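Local coordinates for plasmodesmata-located protein 8 (Arabidopsis thaliana, PDB 6GRF) that probably modulates cell-to-cell trafficking through plasmodesmata, carrying two tandem DUF26 (Gnk2-homologous) domains on its extracellular side, at residues A42-F47 / L65-D70; S78-T83 / L100-C105. All blocks are in the same frame, centred on the assembly; numbering follows the deposited sequence. Where two conformers were deposited one is given.

Contact 1: A42-F47 / L65-D70; sequences ASFNSF and LYQCRD
Tyr66 lies against the backbone of Ser43, Phe44 and Asn45 at one side of the five-stranded antiparallel sheet of the first DUF26 domain, with strand 44-49 outermost and 62-68 inside it. With chi1 at 71°, CG sits between the backbone N and the carbonyl carbon, which lays the ring across the neighbouring strand. Following it outward from CB, CD1 runs beside Ser43 O and CE1 touches both that oxygen and Ala42 O. Along the other edge of the ring, CD2 and CE2 meet Phe47 CE2 edge to edge, Tyr66 CE2 at 3.8 Å, and CE2 also comes 3.5 Å from Asn45 CB. CZ meets Ala42 O and Asn45 N, the latter above one face of the ring toward its rim. At the tip, OH donates to Ala42 O at 2.8 Å, arriving 55° out of that carbonyl's plane, and is also hydrogen-bonded to Ser38 OG of helix 23-39.

Tyr66 N donates to Asn45 O at 3.3 Å; the return bond from Asn45 N to Tyr66 O is weak. On the face of the sheet opposite the Tyr66 side chain, Phe44 CE1 packs 4.0 Å from Leu65 CB. Cys68 N reaches Ser43 O at 2.8 Å, nearly straight at 175°.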
loop_
_atom_site.group_PDB
_atom_site.type_symbol
_atom_site.label_atom_id
_atom_site.label_comp_id
_atom_site.label_asym_id
_atom_site.label_seq_id
_atom_site.Cartn_x
_atom_site.Cartn_y
_atom_site.Cartn_z
ATOM N N ALA A 42 7.467 -12.862 -8.447
ATOM C CA ALA A 42 7.317 -12.559 -7.032
ATOM C C ALA A 42 6.320 -11.410 -6.872
ATOM O O ALA A 42 6.330 -10.443 -7.641
ATOM C CB ALA A 42 8.654 -12.242 -6.405
ATOM N N SER A 43 5.453 -11.558 -5.869
ATOM C CA SER A 43 4.416 -10.597 -5.539
ATOM C C SER A 43 4.970 -9.398 -4.757
ATOM O O SER A 43 4.337 -8.356 -4.704
ATOM C CB SER A 43 3.332 -11.287 -4.772
ATOM O OG SER A 43 2.654 -12.168 -5.643
ATOM N N PHE A 44 6.131 -9.581 -4.127
ATOM C CA PHE A 44 6.808 -8.547 -3.362
ATOM C C PHE A 44 8.319 -8.655 -3.589
ATOM O O PHE A 44 8.863 -9.741 -3.670
ATOM C CB PHE A 44 6.519 -8.683 -1.861
ATOM C CG PHE A 44 7.551 -7.979 -1.014
ATOM C CD1 PHE A 44 7.493 -6.610 -0.822
ATOM C CD2 PHE A 44 8.635 -8.666 -0.495
ATOM C CE1 PHE A 44 8.480 -5.949 -0.105
ATOM C CE2 PHE A 44 9.611 -8.002 0.234
ATOM C CZ PHE A 44 9.536 -6.643 0.421
ATOM N N ASN A 45 8.993 -7.509 -3.683
ATOM C CA ASN A 45 10.442 -7.497 -3.609
ATOM C C ASN A 45 10.925 -6.103 -3.197
ATOM O O ASN A 45 10.230 -5.100 -3.337
ATOM C CB ASN A 45 11.095 -7.988 -4.901
ATOM C CG ASN A 45 12.319 -8.840 -4.639
ATOM O OD1 ASN A 45 12.859 -8.825 -3.543
ATOM N ND2 ASN A 45 12.774 -9.590 -5.629
ATOM N N SER A 46 12.155 -6.101 -2.695
ATOM C CA SER A 46 12.857 -4.993 -2.098
ATOM C C SER A 46 14.119 -4.715 -2.933
ATOM O O SER A 46 14.704 -5.655 -3.412
ATOM C CB SER A 46 13.241 -5.393 -0.712
ATOM O OG SER A 46 13.352 -4.253 0.098
ATOM N N PHE A 47 14.529 -3.448 -3.079
ATOM C CA PHE A 47 15.696 -3.106 -3.881
ATOM C C PHE A 47 16.476 -1.939 -3.270
ATOM O O PHE A 47 15.915 -1.045 -2.682
ATOM C CB PHE A 47 15.295 -2.727 -5.304
ATOM C CG PHE A 47 14.472 -3.766 -6.008
ATOM C CD1 PHE A 47 15.068 -4.713 -6.820
ATOM C CD2 PHE A 47 13.096 -3.791 -5.851
ATOM C CE1 PHE A 47 14.296 -5.668 -7.466
ATOM C CE2 PHE A 47 12.328 -4.743 -6.503
ATOM C CZ PHE A 47 12.929 -5.674 -7.313
ATOM N N LEU A 65 10.407 -0.649 -3.148
ATOM C CA LEU A 65 9.748 -1.938 -3.136
ATOM C C LEU A 65 8.442 -1.852 -3.932
ATOM O O LEU A 65 7.976 -0.764 -4.301
ATOM C CB LEU A 65 9.505 -2.382 -1.686
ATOM C CG LEU A 65 8.740 -1.415 -0.773
ATOM C CD1 LEU A 65 7.272 -1.292 -1.143
ATOM C CD2 LEU A 65 8.867 -1.850 0.667
ATOM N N TYR A 66 7.879 -3.029 -4.212
ATOM C CA TYR A 66 6.541 -3.166 -4.724
ATOM C C TYR A 66 5.858 -4.295 -3.950
ATOM O O TYR A 66 6.506 -5.185 -3.418
ATOM C CB TYR A 66 6.540 -3.442 -6.229
ATOM C CG TYR A 66 7.039 -4.816 -6.599
ATOM C CD1 TYR A 66 6.165 -5.875 -6.784
ATOM C CD2 TYR A 66 8.395 -5.065 -6.746
ATOM C CE1 TYR A 66 6.621 -7.144 -7.098
ATOM C CE2 TYR A 66 8.867 -6.330 -7.067
ATOM C CZ TYR A 66 7.977 -7.377 -7.240
ATOM O OH TYR A 66 8.440 -8.622 -7.544
ATOM N N GLN A 67 4.526 -4.227 -3.890
ATOM C CA GLN A 67 3.700 -5.265 -3.277
ATOM C C GLN A 67 2.439 -5.394 -4.133
ATOM O O GLN A 67 1.697 -4.430 -4.237
ATOM C CB GLN A 67 3.403 -4.883 -1.823
ATOM C CG GLN A 67 2.497 -5.862 -1.098
ATOM C CD GLN A 67 3.181 -7.196 -0.907
ATOM O OE1 GLN A 67 2.854 -8.190 -1.555
ATOM N NE2 GLN A 67 4.127 -7.235 0.001
ATOM N N CYS A 68 2.248 -6.552 -4.771
ATOM C CA CYS A 68 0.984 -6.873 -5.422
ATOM C C CYS A 68 0.016 -7.451 -4.385
ATOM O O CYS A 68 0.433 -7.957 -3.351
ATOM C CB CYS A 68 1.155 -7.880 -6.551
ATOM S SG CYS A 68 2.117 -7.222 -7.938
ATOM N N ARG A 69 -1.281 -7.373 -4.686
ATOM C CA ARG A 69 -2.266 -8.107 -3.919
ATOM C C ARG A 69 -1.871 -9.587 -3.948
ATOM O O ARG A 69 -1.726 -10.165 -5.011
ATOM C CB ARG A 69 -3.673 -7.865 -4.469
ATOM C CG ARG A 69 -4.422 -6.749 -3.757
ATOM C CD ARG A 69 -5.799 -6.493 -4.352
ATOM N NE ARG A 69 -6.730 -7.592 -4.163
ATOM C CZ ARG A 69 -7.587 -7.691 -3.147
ATOM N NH1 ARG A 69 -7.493 -6.855 -2.125
ATOM N NH2 ARG A 69 -8.540 -8.612 -3.154
ATOM N N ASP A 70 -1.687 -10.171 -2.760
ATOM C CA ASP A 70 -1.217 -11.549 -2.593
ATOM C C ASP A 70 -2.252 -12.566 -3.094
ATOM O O ASP A 70 -1.917 -13.726 -3.265
ATOM C CB ASP A 70 -0.893 -11.851 -1.125
ATOM C CG ASP A 70 0.565 -11.677 -0.735
ATOM O OD1 ASP A 70 1.441 -12.016 -1.560
ATOM O OD2 ASP A 70 0.817 -11.214 0.401
#

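Contact 2: S78-T83 / L100-C105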
loop_
_atom_site.group_PDB
_atom_site.type_symbol
_atom_site.label_atom_id
_atom_site.label_comp_id
_atom_site.label_asym_id
_atom_site.label_seq_id
_atom_site.Cartn_x
_atom_site.Cartn_y
_atom_site.Cartn_z
ATOM N N SER A 78 2.221 -8.657 -12.732
ATOM C CA SER A 78 3.114 -8.028 -13.732
ATOM C C SER A 78 2.402 -6.906 -14.494
ATOM O O SER A 78 2.955 -5.828 -14.676
ATOM C CB SER A 78 3.653 -9.043 -14.696
ATOM O OG SER A 78 4.491 -9.973 -14.024
ATOM N N LYS A 79 1.178 -7.175 -14.953
ATOM C CA LYS A 79 0.383 -6.196 -15.685
ATOM C C LYS A 79 0.237 -4.930 -14.831
ATOM O O LYS A 79 0.472 -3.828 -15.302
ATOM C CB LYS A 79 -0.994 -6.773 -16.038
ATOM C CG LYS A 79 -1.436 -6.566 -17.480
ATOM C CD LYS A 79 -1.160 -7.759 -18.370
ATOM C CE LYS A 79 -1.572 -7.522 -19.804
ATOM N NZ LYS A 79 -1.762 -8.800 -20.523
ATOM N N CYS A 80 -0.174 -5.125 -13.569
ATOM C CA CYS A 80 -0.427 -4.048 -12.612
ATOM C C CYS A 80 0.857 -3.242 -12.371
ATOM O O CYS A 80 0.817 -2.026 -12.263
ATOM C CB CYS A 80 -0.930 -4.605 -11.281
ATOM S SG CYS A 80 -1.550 -3.346 -10.130
ATOM N N ILE A 81 1.981 -3.948 -12.234
ATOM C CA ILE A 81 3.258 -3.327 -11.930
ATOM C C ILE A 81 3.747 -2.537 -13.157
ATOM O O ILE A 81 4.185 -1.414 -13.009
ATOM C CB ILE A 81 4.271 -4.377 -11.427
ATOM C CG1 ILE A 81 3.893 -4.880 -10.031
ATOM C CG2 ILE A 81 5.701 -3.842 -11.437
ATOM C CD1 ILE A 81 4.062 -3.855 -8.929
ATOM N N GLN A 82 3.606 -3.087 -14.365
ATOM C CA GLN A 82 3.976 -2.351 -15.574
ATOM C C GLN A 82 3.159 -1.052 -15.632
ATOM O O GLN A 82 3.711 0.010 -15.906
ATOM C CB GLN A 82 3.799 -3.212 -16.829
ATOM C CG GLN A 82 4.205 -2.525 -18.132
ATOM C CD GLN A 82 5.631 -2.021 -18.117
ATOM O OE1 GLN A 82 5.887 -0.847 -17.853
ATOM N NE2 GLN A 82 6.576 -2.906 -18.391
ATOM N N THR A 83 1.858 -1.142 -15.352
ATOM C CA THR A 83 0.965 0.022 -15.382
ATOM C C THR A 83 1.422 1.051 -14.337
ATOM O O THR A 83 1.379 2.272 -14.554
ATOM C CB THR A 83 -0.494 -0.404 -15.159
ATOM O OG1 THR A 83 -0.809 -1.418 -16.111
ATOM C CG2 THR A 83 -1.468 0.746 -15.294
ATOM N N LEU A 100 2.692 4.984 -5.055
ATOM C CA LEU A 100 1.512 4.825 -5.869
ATOM C C LEU A 100 0.792 3.541 -5.470
ATOM O O LEU A 100 1.380 2.465 -5.502
ATOM C CB LEU A 100 1.915 4.752 -7.340
ATOM C CG LEU A 100 0.765 4.402 -8.278
ATOM C CD1 LEU A 100 -0.235 5.547 -8.343
ATOM C CD2 LEU A 100 1.285 4.055 -9.661
ATOM N N GLN A 101 -0.499 3.679 -5.165
ATOM C CA GLN A 101 -1.347 2.573 -4.814
ATOM C C GLN A 101 -2.458 2.477 -5.864
ATOM O O GLN A 101 -3.275 3.395 -6.015
ATOM C CB GLN A 101 -1.869 2.780 -3.393
ATOM C CG GLN A 101 -2.805 1.679 -2.910
ATOM C CD GLN A 101 -2.093 0.423 -2.479
ATOM O OE1 GLN A 101 -2.304 -0.643 -3.049
ATOM N NE2 GLN A 101 -1.274 0.525 -1.446
ATOM N N LEU A 102 -2.412 1.390 -6.641
ATOM C CA LEU A 102 -3.503 0.956 -7.495
ATOM C C LEU A 102 -4.267 -0.130 -6.738
ATOM O O LEU A 102 -3.767 -0.645 -5.735
ATOM C CB LEU A 102 -2.938 0.422 -8.815
ATOM C CG LEU A 102 -2.016 1.365 -9.596
ATOM C CD1 LEU A 102 -1.689 0.788 -10.962
ATOM C CD2 LEU A 102 -2.629 2.748 -9.762
ATOM N N GLU A 103 -5.457 -0.491 -7.221
ATOM C CA GLU A 103 -6.240 -1.530 -6.560
ATOM C C GLU A 103 -5.392 -2.800 -6.371
ATOM O O GLU A 103 -5.437 -3.428 -5.322
ATOM C CB GLU A 103 -7.520 -1.825 -7.345
ATOM C CG GLU A 103 -8.379 -2.920 -6.732
ATOM C CD GLU A 103 -8.676 -2.753 -5.248
ATOM O OE1 GLU A 103 -9.049 -1.621 -4.832
ATOM O OE2 GLU A 103 -8.516 -3.750 -4.501
ATOM N N GLY A 104 -4.606 -3.157 -7.384
ATOM C CA GLY A 104 -3.889 -4.416 -7.420
ATOM C C GLY A 104 -2.469 -4.359 -6.867
ATOM O O GLY A 104 -1.886 -5.394 -6.603
ATOM N N CYS A 105 -1.871 -3.171 -6.743
ATOM C CA CYS A 105 -0.435 -3.129 -6.433
ATOM C C CYS A 105 -0.009 -1.770 -5.885
ATOM O O CYS A 105 -0.664 -0.751 -6.075
ATOM C CB CYS A 105 0.414 -3.512 -7.640
ATOM S SG CYS A 105 0.097 -2.515 -9.120
#
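Cys80 and Cys105 are joined covalently, SG to SG at 2.1 Å, and their side chains reach the bridge in different ways. On the helix, the Cys80 sulfur is anti to its backbone N (chi1 -170°), while Cys105 holds its sulfur between backbone N and carbonyl carbon. The two CB-S bonds stand nearly at right angles about the bridge, with a torsion of -89° across the S-S bond, close to the relaxed value for a disulfide. Cys80 SG also passes 3.5 Å from Gly104 C, so the bridge lies close against the backbone of the turn.

This disulfide is one of the cysteine bridges of the DUF26 fold, in which helices pack on a five-stranded antiparallel sheet. It ties helix 74-91 to the start of strand 105-110, just past the tight turn that leads out of strand 98-102. Leu102 N bonds Cys105 O across that turn, and a weak bond returns from Cys105 N to Leu102 O.

Apolar groups pack on both halves of the bridge. Ile81 has CG1 beside its backbone N and a second bend at chi2 (-69°), which brings CD1 to 3.9 Å from Cys105 CB. Leu102, extended at chi2, sends CD1 to 4.2 Å from Cys80 SG and 4.3 Å from Thr83 CG2. The Thr83 hydroxyl turns back along its own helix and donates to Lys79 O at 2.8 Å; that carbonyl also accepts Thr83 N, the two donors arriving from opposite faces of its plane.

Contact 1 closes before contact 2 opens along the chain, and helix 74-91 is the next element after strand 62-68, so the two are neighbours in sequence within the same DUF26 domain; their centres lie 10 Å apart. Ile81 joins them: its CD1 packs 3.6 Å from Tyr66 CD1, and its CG1 lies 3.6 Å from Cys68 SG, which is itself bridged to Cys77 in the same helix. The helix is thus stapled to the sheet through strands 62-68 and 105-110. At the turn, Arg69 N probably bonds Gly104 O at 2.8 Å. The bound N-acetylglucosamine is remote, about 13 Å from the Phe47 side chain of contact 1.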